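Local structure of MdcA (Pseudomonas aeruginosa, 5VIT) at residues Gly50-Leu55 and Asp80-Met85; Asn148-Ala153 and Gly184-Gln189; Ala377-Ala382 and Pro451-Gly456; Ala63-Arg68 and Val214-Pro219; His310-Glu315 and Phe343-Gly348. The protein is the alpha subunit of malonate decarboxylase and has transferase activity, probably exchanging acetyl for malonyl on the acyl-carrier subunit of the enzyme. All coordinates share one frame; numbering follows the deposited sequence.

Contact 1 (Gly50-Leu55 and Asp80-Met85); sequences GDRVVL and DLHMIM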
# COMPACT_ATOMS: atom_id res chain seq x y z
N GLY A 50 -39.43 -39.35 0.35
CA GLY A 50 -39.57 -38.13 -0.43
C GLY A 50 -39.63 -36.87 0.42
O GLY A 50 -39.51 -35.76 -0.08
N ASP A 51 -39.81 -37.06 1.73
CA ASP A 51 -39.92 -35.94 2.65
C ASP A 51 -38.74 -34.97 2.56
O ASP A 51 -37.58 -35.38 2.36
CB ASP A 51 -40.05 -36.45 4.08
CG ASP A 51 -41.49 -36.56 4.53
OD1 ASP A 51 -42.39 -36.34 3.68
OD2 ASP A 51 -41.73 -36.87 5.72
N ARG A 52 -39.06 -33.69 2.70
CA ARG A 52 -38.07 -32.66 2.94
C ARG A 52 -37.78 -32.64 4.43
O ARG A 52 -38.66 -32.33 5.24
CB ARG A 52 -38.56 -31.29 2.46
CG ARG A 52 -38.64 -31.15 0.95
CD ARG A 52 -39.36 -29.87 0.58
NE ARG A 52 -39.46 -29.70 -0.87
CZ ARG A 52 -40.30 -28.86 -1.46
NH1 ARG A 52 -41.14 -28.13 -0.73
NH2 ARG A 52 -40.32 -28.77 -2.79
N VAL A 53 -36.56 -32.99 4.80
CA VAL A 53 -36.25 -33.12 6.22
C VAL A 53 -35.14 -32.17 6.63
O VAL A 53 -34.01 -32.26 6.16
CB VAL A 53 -35.82 -34.56 6.59
CG1 VAL A 53 -35.48 -34.65 8.05
CG2 VAL A 53 -36.91 -35.57 6.20
N VAL A 54 -35.49 -31.25 7.52
CA VAL A 54 -34.52 -30.36 8.11
C VAL A 54 -33.86 -31.10 9.26
O VAL A 54 -34.54 -31.67 10.11
CB VAL A 54 -35.19 -29.07 8.58
CG1 VAL A 54 -34.27 -28.31 9.50
CG2 VAL A 54 -35.57 -28.21 7.39
N LEU A 55 -32.52 -31.13 9.27
CA LEU A 55 -31.74 -31.90 10.24
C LEU A 55 -30.59 -31.07 10.78
O LEU A 55 -29.72 -30.64 10.01
CB LEU A 55 -31.20 -33.19 9.61
CG LEU A 55 -30.16 -33.96 10.45
CD1 LEU A 55 -30.69 -34.25 11.89
CD2 LEU A 55 -29.74 -35.24 9.73
N ASP A 80 -35.05 -41.66 -0.60
CA ASP A 80 -35.36 -40.49 -1.42
C ASP A 80 -35.72 -39.26 -0.57
O ASP A 80 -36.47 -38.39 -1.00
CB ASP A 80 -36.49 -40.83 -2.39
CG ASP A 80 -36.07 -41.86 -3.43
OD1 ASP A 80 -36.36 -43.07 -3.26
OD2 ASP A 80 -35.42 -41.45 -4.41
N LEU A 81 -35.16 -39.19 0.63
CA LEU A 81 -35.34 -38.04 1.49
C LEU A 81 -34.59 -36.82 0.95
O LEU A 81 -33.46 -36.91 0.46
CB LEU A 81 -34.88 -38.36 2.91
CG LEU A 81 -35.74 -39.29 3.76
CD1 LEU A 81 -35.37 -39.18 5.24
CD2 LEU A 81 -37.23 -39.00 3.53
N HIS A 82 -35.25 -35.67 1.02
CA HIS A 82 -34.64 -34.41 0.61
C HIS A 82 -34.11 -33.72 1.87
O HIS A 82 -34.89 -33.20 2.67
CB HIS A 82 -35.66 -33.54 -0.14
CG HIS A 82 -35.11 -32.25 -0.66
ND1 HIS A 82 -35.81 -31.44 -1.53
CD2 HIS A 82 -33.93 -31.62 -0.44
CE1 HIS A 82 -35.09 -30.38 -1.83
NE2 HIS A 82 -33.94 -30.46 -1.18
N MET A 83 -32.79 -33.75 2.06
CA MET A 83 -32.16 -33.20 3.25
C MET A 83 -31.88 -31.71 3.10
O MET A 83 -31.29 -31.27 2.11
CB MET A 83 -30.84 -33.94 3.58
CG MET A 83 -30.99 -35.41 4.01
SD MET A 83 -32.00 -35.73 5.49
CE MET A 83 -33.52 -36.03 4.68
N ILE A 84 -32.31 -30.95 4.10
CA ILE A 84 -32.02 -29.53 4.20
C ILE A 84 -31.19 -29.28 5.46
O ILE A 84 -31.71 -29.33 6.59
CB ILE A 84 -33.30 -28.69 4.23
CG1 ILE A 84 -34.14 -28.96 2.97
CG2 ILE A 84 -32.92 -27.21 4.40
CD1 ILE A 84 -35.60 -28.48 3.08
N MET A 85 -29.90 -29.02 5.26
CA MET A 85 -28.99 -28.89 6.38
C MET A 85 -28.16 -27.61 6.26
O MET A 85 -27.52 -27.38 5.24
CB MET A 85 -28.08 -30.12 6.45
CG MET A 85 -28.84 -31.44 6.36
SD MET A 85 -27.80 -32.84 6.76
CE MET A 85 -27.20 -32.39 8.39
O HOH W 1 -38.19 -32.02 -2.82
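M83 reaches V53 with the end of its side chain, and its path can be followed atom by atom. CB leaves the strand on the face that also carries V53. CG, anti to the carbonyl carbon (chi1 -67°), starts a chain that bends again at chi2 and chi3, and SD arrives 4.1 Å from V53 CB. CE then closes on V53 CB at 3.3 Å, tighter than usual for two carbons, and on V53 CG2 at 3.7 Å, with the two side chains lying alongside each other. L81 CD1 also touches CG2 of V53. The pairing beneath is that of neighbouring parallel strands in a beta-alpha-beta unit, strand 52-55, helix 64-70 and strand 81-85, within the large parallel sheet. D51 O accepts from H82 N, H82 O from V53 N, and V53 O from I84 N at 3.0 Å; the last rung, L55 N to I84 O, is weak. On the face bearing R52, H82 and I84, R52 CG rests 3.8 Å from H82 ND1, the guanidinium and imidazole planes nearly perpendicular. One water in the H82 ring plane lies 2.8 Å from ND1 and accepts from R52 NE, while D106 holds NE2 of H82.

Contact 2 (Asn148-Ala153 and Gly184-Gln189); sequences NVALVA and GIVIVQ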
# COMPACT_ATOMS: atom_id res chain seq x y z
N ASN A 148 -41.14 -30.90 5.45
CA ASN A 148 -42.12 -31.80 6.04
C ASN A 148 -41.81 -32.10 7.50
O ASN A 148 -42.72 -32.19 8.32
CB ASN A 148 -42.18 -33.10 5.25
CG ASN A 148 -42.54 -32.88 3.81
OD1 ASN A 148 -41.70 -33.00 2.92
ND2 ASN A 148 -43.80 -32.54 3.56
N VAL A 149 -40.52 -32.26 7.80
CA VAL A 149 -40.06 -32.66 9.13
C VAL A 149 -38.87 -31.81 9.60
O VAL A 149 -37.99 -31.47 8.80
CB VAL A 149 -39.67 -34.17 9.16
CG1 VAL A 149 -39.29 -34.61 10.57
CG2 VAL A 149 -40.81 -35.04 8.63
N ALA A 150 -38.83 -31.45 10.87
CA ALA A 150 -37.60 -30.89 11.44
C ALA A 150 -37.06 -31.77 12.58
O ALA A 150 -37.79 -32.14 13.50
CB ALA A 150 -37.83 -29.47 11.92
N LEU A 151 -35.77 -32.09 12.49
CA LEU A 151 -35.06 -32.85 13.51
C LEU A 151 -34.05 -31.94 14.20
O LEU A 151 -32.98 -31.66 13.64
CB LEU A 151 -34.37 -34.06 12.88
CG LEU A 151 -35.31 -34.91 12.03
CD1 LEU A 151 -34.55 -36.04 11.34
CD2 LEU A 151 -36.44 -35.44 12.90
N VAL A 152 -34.38 -31.45 15.39
CA VAL A 152 -33.55 -30.42 16.01
C VAL A 152 -33.25 -30.78 17.46
O VAL A 152 -33.75 -31.77 17.98
CB VAL A 152 -34.22 -29.01 15.92
CG1 VAL A 152 -34.54 -28.65 14.48
CG2 VAL A 152 -35.47 -28.92 16.79
N ALA A 153 -32.44 -29.95 18.11
CA ALA A 153 -31.91 -30.31 19.42
C ALA A 153 -32.04 -29.17 20.43
O ALA A 153 -31.97 -28.00 20.07
CB ALA A 153 -30.45 -30.73 19.29
N GLY A 184 -46.15 -29.40 9.34
CA GLY A 184 -45.02 -30.30 9.28
C GLY A 184 -44.79 -30.93 10.65
O GLY A 184 -45.51 -30.61 11.59
N ILE A 185 -43.81 -31.82 10.77
CA ILE A 185 -43.59 -32.50 12.05
C ILE A 185 -42.25 -32.11 12.71
O ILE A 185 -41.19 -32.24 12.08
CB ILE A 185 -43.68 -34.03 11.86
CG1 ILE A 185 -45.16 -34.44 11.82
CG2 ILE A 185 -42.92 -34.79 12.97
CD1 ILE A 185 -45.41 -35.88 11.57
N VAL A 186 -42.31 -31.65 13.96
CA VAL A 186 -41.12 -31.18 14.69
C VAL A 186 -40.69 -32.10 15.84
O VAL A 186 -41.36 -32.21 16.87
CB VAL A 186 -41.34 -29.76 15.27
CG1 VAL A 186 -40.15 -29.37 16.14
CG2 VAL A 186 -41.54 -28.76 14.14
N ILE A 187 -39.53 -32.73 15.67
CA ILE A 187 -38.98 -33.62 16.70
C ILE A 187 -37.73 -33.01 17.30
O ILE A 187 -36.78 -32.68 16.59
CB ILE A 187 -38.63 -35.00 16.13
CG1 ILE A 187 -39.82 -35.61 15.39
CG2 ILE A 187 -38.17 -35.94 17.23
CD1 ILE A 187 -39.45 -36.82 14.56
N VAL A 188 -37.73 -32.86 18.62
CA VAL A 188 -36.63 -32.25 19.35
C VAL A 188 -35.95 -33.26 20.28
O VAL A 188 -36.61 -33.88 21.12
CB VAL A 188 -37.14 -31.03 20.16
CG1 VAL A 188 -36.04 -30.39 20.98
CG2 VAL A 188 -37.77 -30.00 19.22
N GLN A 189 -34.65 -33.47 20.12
CA GLN A 189 -33.93 -34.24 21.14
C GLN A 189 -33.44 -33.27 22.20
O GLN A 189 -32.91 -32.19 21.89
CB GLN A 189 -32.76 -35.02 20.54
CG GLN A 189 -31.70 -34.14 19.88
CD GLN A 189 -30.36 -34.85 19.74
OE1 GLN A 189 -30.08 -35.49 18.73
NE2 GLN A 189 -29.52 -34.73 20.78
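Two inner strands of the eight-stranded parallel sheet, 149-154 and 185-190, pair in parallel here, V149 beside I185 and on to A153 beside Q189. Five backbone bonds join them in the usual zigzag. N148 O accepts from I185 N at 2.7 Å and Q189 N gives to V152 O at the other end; between them I185 O takes A150 N, A150 O takes I187 N, and I187 O takes V152 N. The bond from I187 N runs nearly along the C=O axis of A150, at 174°. On the face with V149, L151, I185 and I187, L151 CD2 lies against I187 CD1 at 3.7 Å, the two side chains running alongside in a common direction; helix 39-46 packs on I185 and I187, helix 13-23 on V149 and I185. V149 CG1 lies 3.4 Å from I185 O. Helix 172-180 packs on A150, V152 and V186 of the other face. There V152 turns CG2 between its backbone N and carbonyl carbon (chi1 -56°), which brings that methyl to 3.5 Å from V188 CG2. At the Q189 end of the segment, the amide oxygen of Q189 is taken by L66 N, while its CG lies 3.7 Å from A153 CB.

Contact 3 (Ala377-Ala382 and Pro451-Gly456); sequences AGFGGA and PVMIYG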
# COMPACT_ATOMS: atom_id res chain seq x y z
N ALA A 377 -16.83 -27.49 -0.93
CA ALA A 377 -16.98 -26.78 0.32
C ALA A 377 -18.18 -25.83 0.22
O ALA A 377 -18.43 -25.22 -0.83
CB ALA A 377 -15.71 -26.02 0.66
N GLY A 378 -18.94 -25.72 1.30
CA GLY A 378 -20.05 -24.80 1.34
C GLY A 378 -19.58 -23.38 1.59
O GLY A 378 -18.47 -23.15 2.08
N PHE A 379 -20.44 -22.41 1.25
CA PHE A 379 -20.10 -21.01 1.43
C PHE A 379 -20.29 -20.54 2.86
O PHE A 379 -19.63 -19.60 3.32
CB PHE A 379 -20.96 -20.14 0.52
CG PHE A 379 -20.86 -20.47 -0.93
CD1 PHE A 379 -19.64 -20.72 -1.52
CD2 PHE A 379 -22.02 -20.54 -1.71
CE1 PHE A 379 -19.56 -21.02 -2.88
CE2 PHE A 379 -21.95 -20.84 -3.06
CZ PHE A 379 -20.72 -21.08 -3.65
N GLY A 380 -21.22 -21.18 3.57
CA GLY A 380 -21.50 -20.74 4.93
C GLY A 380 -22.09 -19.34 4.93
O GLY A 380 -22.94 -19.02 4.09
N GLY A 381 -21.63 -18.49 5.85
CA GLY A 381 -22.14 -17.14 5.97
C GLY A 381 -21.49 -16.10 5.07
O GLY A 381 -21.98 -14.97 4.94
N ALA A 382 -20.40 -16.48 4.42
CA ALA A 382 -19.62 -15.52 3.66
C ALA A 382 -20.40 -14.80 2.55
O ALA A 382 -20.20 -13.61 2.36
CB ALA A 382 -18.36 -16.19 3.08
N PRO A 451 -19.64 -22.10 -8.50
CA PRO A 451 -19.89 -21.82 -7.08
C PRO A 451 -18.84 -20.82 -6.56
O PRO A 451 -17.79 -21.22 -6.06
CB PRO A 451 -19.75 -23.19 -6.43
CG PRO A 451 -18.82 -23.95 -7.34
CD PRO A 451 -19.11 -23.46 -8.72
N VAL A 452 -19.14 -19.54 -6.73
CA VAL A 452 -18.34 -18.44 -6.22
C VAL A 452 -18.84 -18.02 -4.84
O VAL A 452 -20.03 -17.79 -4.65
CB VAL A 452 -18.41 -17.22 -7.18
CG1 VAL A 452 -17.81 -15.97 -6.53
CG2 VAL A 452 -17.71 -17.53 -8.48
N MET A 453 -17.92 -17.92 -3.89
CA MET A 453 -18.27 -17.50 -2.54
C MET A 453 -18.59 -16.00 -2.48
O MET A 453 -19.66 -15.59 -2.02
CB MET A 453 -17.13 -17.83 -1.57
CG MET A 453 -17.42 -17.47 -0.13
SD MET A 453 -16.07 -17.96 0.97
CE MET A 453 -14.86 -16.68 0.59
N ILE A 454 -17.66 -15.20 -2.95
CA ILE A 454 -17.84 -13.76 -2.98
C ILE A 454 -17.36 -13.28 -4.34
O ILE A 454 -16.24 -13.63 -4.75
CB ILE A 454 -17.07 -13.08 -1.82
CG1 ILE A 454 -17.73 -13.41 -0.47
CG2 ILE A 454 -16.98 -11.59 -2.04
CD1 ILE A 454 -16.81 -13.13 0.74
N TYR A 455 -18.19 -12.51 -5.04
CA TYR A 455 -17.81 -12.02 -6.37
C TYR A 455 -16.90 -10.80 -6.29
O TYR A 455 -17.03 -9.96 -5.40
CB TYR A 455 -19.06 -11.69 -7.21
CG TYR A 455 -19.81 -12.94 -7.67
CD1 TYR A 455 -20.77 -13.54 -6.86
CD2 TYR A 455 -19.52 -13.54 -8.90
CE1 TYR A 455 -21.45 -14.69 -7.27
CE2 TYR A 455 -20.18 -14.69 -9.32
CZ TYR A 455 -21.15 -15.25 -8.49
OH TYR A 455 -21.80 -16.40 -8.90
N GLY A 456 -15.97 -10.73 -7.24
CA GLY A 456 -14.99 -9.67 -7.27
C GLY A 456 -15.54 -8.25 -7.28
O GLY A 456 -14.88 -7.33 -6.84
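A carbonyl oxygen lies over an aromatic face in this contact: V452 O stands 3.5 Å above the plane of the F379 ring, displaced toward its rim, and meets CZ at 3.5 Å. The same ring presents its edge to P451, whose CA is in the ring plane and whose CB comes to 3.6 Å from F379 CZ. F379 therefore wedges into the backbone of the other loop, touching peptide atoms as well as side chains. Its CG, anti to the carbonyl carbon (chi1 -57°), sends the ring outward from a type II' turn, F379 to A382, closed by a weak bond from A382 N to F379 O; G380 has positive phi, as that turn expects at its second position. M453 runs past F379 in the opposite direction, with its CB 3.8 Å from F379 CD1. Further along, its CG and its SD each lie 3.6 Å from A382 CB, so the methyl of A382 rests against the thioether chain. I454 adds CG1, 3.8 Å from A382 O. M453 and I454 both face S368 in a classic beta bulge. P451 packs on helix 437-445, M453 and I454 lie on Q419 of strand 416-420, and A382 opens helix 382-385, so that the two loops meet beside the mixed sheet.

Contact 4 (Ala63-Arg68 and Val214-Pro219); sequences ADFLSR and VEADQP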
# COMPACT_ATOMS: atom_id res chain seq x y z
N ALA A 63 -27.91 -32.20 16.29
CA ALA A 63 -28.90 -33.16 16.78
C ALA A 63 -28.43 -34.58 16.44
O ALA A 63 -29.05 -35.28 15.64
CB ALA A 63 -30.27 -32.89 16.18
N ASP A 64 -27.32 -34.99 17.06
CA ASP A 64 -26.60 -36.18 16.61
C ASP A 64 -27.27 -37.49 17.05
O ASP A 64 -27.07 -38.53 16.42
CB ASP A 64 -25.14 -36.12 17.09
CG ASP A 64 -25.03 -36.16 18.60
OD1 ASP A 64 -25.51 -35.21 19.27
OD2 ASP A 64 -24.44 -37.13 19.12
N PHE A 65 -28.09 -37.44 18.09
CA PHE A 65 -28.89 -38.62 18.43
C PHE A 65 -29.91 -38.87 17.32
O PHE A 65 -29.99 -39.98 16.79
CB PHE A 65 -29.58 -38.45 19.79
CG PHE A 65 -30.44 -39.62 20.17
CD1 PHE A 65 -30.01 -40.92 19.95
CD2 PHE A 65 -31.68 -39.42 20.76
CE1 PHE A 65 -30.81 -42.00 20.30
CE2 PHE A 65 -32.48 -40.49 21.12
CZ PHE A 65 -32.04 -41.78 20.89
N LEU A 66 -30.65 -37.83 16.95
CA LEU A 66 -31.59 -37.90 15.83
C LEU A 66 -30.87 -38.27 14.54
O LEU A 66 -31.37 -39.06 13.73
CB LEU A 66 -32.32 -36.56 15.66
CG LEU A 66 -33.20 -36.15 16.84
CD1 LEU A 66 -34.00 -34.90 16.49
CD2 LEU A 66 -34.12 -37.30 17.24
N SER A 67 -29.70 -37.69 14.36
CA SER A 67 -28.89 -37.95 13.18
C SER A 67 -28.43 -39.42 13.10
O SER A 67 -28.52 -40.05 12.04
CB SER A 67 -27.69 -37.01 13.18
OG SER A 67 -26.88 -37.26 12.05
N ARG A 68 -27.93 -39.96 14.21
CA ARG A 68 -27.50 -41.36 14.22
C ARG A 68 -28.71 -42.30 14.14
O ARG A 68 -28.63 -43.37 13.53
CB ARG A 68 -26.69 -41.67 15.47
CG ARG A 68 -25.38 -40.91 15.55
CD ARG A 68 -24.64 -41.27 16.81
NE ARG A 68 -25.50 -41.18 17.99
CZ ARG A 68 -25.44 -40.17 18.85
NH1 ARG A 68 -24.57 -39.20 18.63
NH2 ARG A 68 -26.23 -40.13 19.91
N VAL A 214 -37.59 -36.08 22.81
CA VAL A 214 -36.91 -37.33 23.14
C VAL A 214 -35.71 -37.01 24.02
O VAL A 214 -34.90 -36.14 23.67
CB VAL A 214 -36.40 -38.08 21.90
CG1 VAL A 214 -35.97 -39.49 22.28
CG2 VAL A 214 -37.46 -38.13 20.83
N GLU A 215 -35.58 -37.70 25.15
CA GLU A 215 -34.35 -37.60 25.91
C GLU A 215 -33.25 -38.30 25.11
O GLU A 215 -33.37 -39.47 24.74
CB GLU A 215 -34.51 -38.22 27.31
CG GLU A 215 -33.41 -37.79 28.28
CD GLU A 215 -33.65 -38.25 29.72
OE1 GLU A 215 -34.28 -37.49 30.50
OE2 GLU A 215 -33.21 -39.37 30.05
N ALA A 216 -32.18 -37.57 24.82
CA ALA A 216 -31.12 -38.13 23.99
C ALA A 216 -30.29 -39.15 24.77
O ALA A 216 -30.22 -39.10 26.00
CB ALA A 216 -30.24 -37.03 23.45
N ASP A 217 -29.66 -40.07 24.05
CA ASP A 217 -28.82 -41.08 24.69
C ASP A 217 -27.59 -40.44 25.33
O ASP A 217 -26.99 -41.01 26.23
CB ASP A 217 -28.42 -42.18 23.68
CG ASP A 217 -27.62 -41.65 22.50
OD1 ASP A 217 -27.64 -40.43 22.23
OD2 ASP A 217 -26.95 -42.49 21.84
N GLN A 218 -27.22 -39.24 24.88
CA GLN A 218 -26.16 -38.46 25.51
C GLN A 218 -26.31 -36.99 25.11
O GLN A 218 -27.06 -36.69 24.19
CB GLN A 218 -24.79 -39.00 25.11
CG GLN A 218 -24.66 -39.29 23.65
CD GLN A 218 -23.25 -39.64 23.28
OE1 GLN A 218 -22.41 -38.76 23.09
NE2 GLN A 218 -22.97 -40.94 23.20
N PRO A 219 -25.60 -36.07 25.81
CA PRO A 219 -25.71 -34.65 25.44
C PRO A 219 -25.42 -34.42 23.95
O PRO A 219 -24.56 -35.11 23.35
CB PRO A 219 -24.65 -33.97 26.32
CG PRO A 219 -24.53 -34.87 27.53
CD PRO A 219 -24.77 -36.27 27.02
O HOH W 2 -23.21 -36.37 21.46
O HOH W 3 -27.17 -36.50 21.15
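F65, in the first turn of helix 64-70, approaches the chain where strand 212-215 runs out into a loop, its CA 6.0 Å from that of A216. A63 takes the N-cap position, and backbone bonds from S67 N to A63 O and from R68 N to D64 O begin the helix. The F65 ring is directed at the loop with CG anti to the backbone N (chi1 178°). D217 N lies 3.8 Å above the centre of one ring face, D217 OD1 comes to 3.3 Å from F65 CD1, and V214 CG1 meets the ring edge in plane, 3.8 Å from CE2. A216 adds its CA, 3.5 Å from F65 CD2. The helix belongs to the beta-alpha-beta unit between strands 52-55 and 81-85, so the contact ties that crossover to the end of another strand of the parallel sheet. The guanidinium of R68 offers its edge to D217, NH2 forming a salt bridge to OD1 at 2.7 Å, with the planes of the two groups 38° apart. A separate bridge runs through water: one molecule donates to D64 OD1, at 2.8 Å, and to Q218 O, at 3.0 Å, while Y221 N also binds OD1 of D64.

Contact 5 (His310-Glu315 and Phe343-Gly348); sequences HCFGTE and FCQLAG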
# COMPACT_ATOMS: atom_id res chain seq x y z
N HIS A 310 -23.67 -9.41 19.32
CA HIS A 310 -24.78 -10.33 19.11
C HIS A 310 -24.27 -11.57 18.40
O HIS A 310 -23.49 -11.46 17.45
CB HIS A 310 -25.93 -9.68 18.32
CG HIS A 310 -27.13 -10.57 18.20
ND1 HIS A 310 -27.33 -11.39 17.11
CD2 HIS A 310 -28.16 -10.80 19.05
CE1 HIS A 310 -28.45 -12.08 17.29
NE2 HIS A 310 -28.97 -11.74 18.46
N CYS A 311 -24.71 -12.74 18.86
CA CYS A 311 -24.09 -14.02 18.48
C CYS A 311 -24.92 -14.92 17.56
O CYS A 311 -26.10 -15.14 17.80
CB CYS A 311 -23.74 -14.83 19.74
SG CYS A 311 -22.49 -14.09 20.84
N PHE A 312 -24.28 -15.49 16.54
CA PHE A 312 -24.97 -16.44 15.66
C PHE A 312 -25.28 -17.71 16.44
O PHE A 312 -26.37 -18.30 16.32
CB PHE A 312 -24.11 -16.80 14.44
CG PHE A 312 -23.60 -15.60 13.68
CD1 PHE A 312 -24.36 -15.05 12.64
CD2 PHE A 312 -22.37 -15.04 13.99
CE1 PHE A 312 -23.90 -13.96 11.93
CE2 PHE A 312 -21.89 -13.94 13.28
CZ PHE A 312 -22.66 -13.40 12.26
N GLY A 313 -24.29 -18.14 17.21
CA GLY A 313 -24.39 -19.34 18.01
C GLY A 313 -23.45 -19.21 19.19
O GLY A 313 -23.20 -18.10 19.67
N THR A 314 -22.93 -20.34 19.66
CA THR A 314 -22.00 -20.31 20.77
C THR A 314 -20.80 -21.19 20.54
O THR A 314 -20.84 -22.17 19.78
CB THR A 314 -22.66 -20.76 22.10
OG1 THR A 314 -21.75 -20.50 23.17
CG2 THR A 314 -22.99 -22.24 22.06
N GLU A 315 -19.72 -20.83 21.21
CA GLU A 315 -18.48 -21.57 21.16
C GLU A 315 -18.30 -22.31 22.48
O GLU A 315 -18.19 -21.69 23.54
CB GLU A 315 -17.31 -20.62 20.88
CG GLU A 315 -17.23 -20.23 19.42
CD GLU A 315 -17.03 -21.44 18.53
OE1 GLU A 315 -16.14 -22.26 18.85
OE2 GLU A 315 -17.76 -21.60 17.53
N PHE A 343 -31.11 -14.09 13.14
CA PHE A 343 -31.18 -12.68 13.48
C PHE A 343 -29.78 -12.07 13.34
O PHE A 343 -29.62 -10.96 12.84
CB PHE A 343 -31.73 -12.48 14.89
CG PHE A 343 -32.47 -11.16 15.10
CD1 PHE A 343 -33.73 -11.13 15.70
CD2 PHE A 343 -31.92 -9.96 14.68
CE1 PHE A 343 -34.41 -9.92 15.90
CE2 PHE A 343 -32.60 -8.76 14.87
CZ PHE A 343 -33.85 -8.75 15.47
N CYS A 344 -28.76 -12.82 13.76
CA CYS A 344 -27.39 -12.32 13.70
C CYS A 344 -26.91 -12.17 12.25
O CYS A 344 -26.26 -11.19 11.89
CB CYS A 344 -26.44 -13.24 14.48
SG CYS A 344 -24.88 -12.46 14.97
N GLN A 345 -27.27 -13.13 11.40
CA GLN A 345 -26.94 -13.05 9.99
C GLN A 345 -27.62 -11.83 9.34
O GLN A 345 -27.01 -11.09 8.56
CB GLN A 345 -27.34 -14.34 9.28
CG GLN A 345 -26.42 -15.53 9.58
CD GLN A 345 -25.10 -15.45 8.83
OE1 GLN A 345 -25.00 -14.78 7.80
NE2 GLN A 345 -24.09 -16.14 9.35
N LEU A 346 -28.88 -11.61 9.70
CA LEU A 346 -29.57 -10.42 9.23
C LEU A 346 -28.80 -9.16 9.64
O LEU A 346 -28.65 -8.22 8.86
CB LEU A 346 -30.99 -10.38 9.80
CG LEU A 346 -31.70 -9.10 9.39
CD1 LEU A 346 -32.09 -9.21 7.91
CD2 LEU A 346 -32.91 -8.79 10.29
N ALA A 347 -28.32 -9.14 10.88
CA ALA A 347 -27.63 -7.96 11.39
C ALA A 347 -26.29 -7.81 10.67
O ALA A 347 -25.89 -6.69 10.31
CB ALA A 347 -27.44 -8.06 12.88
N GLY A 348 -25.62 -8.95 10.45
CA GLY A 348 -24.36 -8.98 9.71
C GLY A 348 -24.49 -8.43 8.30
O GLY A 348 -23.56 -7.78 7.78
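The sulfur-aromatic contact comes first: C344 SG sits 3.3 Å above the centre of the F312 ring, only 5° off the ring normal. SG is turned anti to the backbone N of C344 (chi1 -160°), which carries it away from helix 341-350 toward the loop that follows strand 308-310. Hydrogen bonding supplies the second kind: H310 ND1 donates to C344 SG at 3.4 Å, the sulfur tilted 19° from the imidazole plane. Apolar packing is the third, C344 CB pressing on F312 CD1 at 3.3 Å. Van der Waals packing of polar groups adds to it. C344 CB also lies in plane at the edge of the H310 ring, and Q345 crosses F312 at about a right angle, its NE2 3.4 Å from CE1. That NE2 also binds a malonate ion, probably from the crystallisation liquor, and M385 of helix 382-385 touches both F312 and Q345. The H310 ring is further held edge-to-face by F330. The imidazole and the phenyl face thus crowd round the buried C344 side chain and probably limit how its SG can turn, and the N-H of H310 would probably stabilise negative charge on the sulfur.

In the fold
Contacts 1, 2 and 4 belong to one parallel sheet. Contacts 1 and 2 are buried strand pairings linked by V54 O and L151 N between strands 52-55 and 149-154, whereas contact 4 joins a crossover helix to a strand end and is partly exposed, so charge and water replace the backbone ladder. Q189 of contact 2 binds L66 in contact 4's helix segment. Contacts 3 and 5 lie in the part of the chain built round the mixed sheet, nearer the chain's centre, and touch where G381 CA meets Q345 NE2. Both place a polar or polarisable atom over a phenylalanine face: partly buried contact 3 an oxygen, buried contact 5 a sulfur.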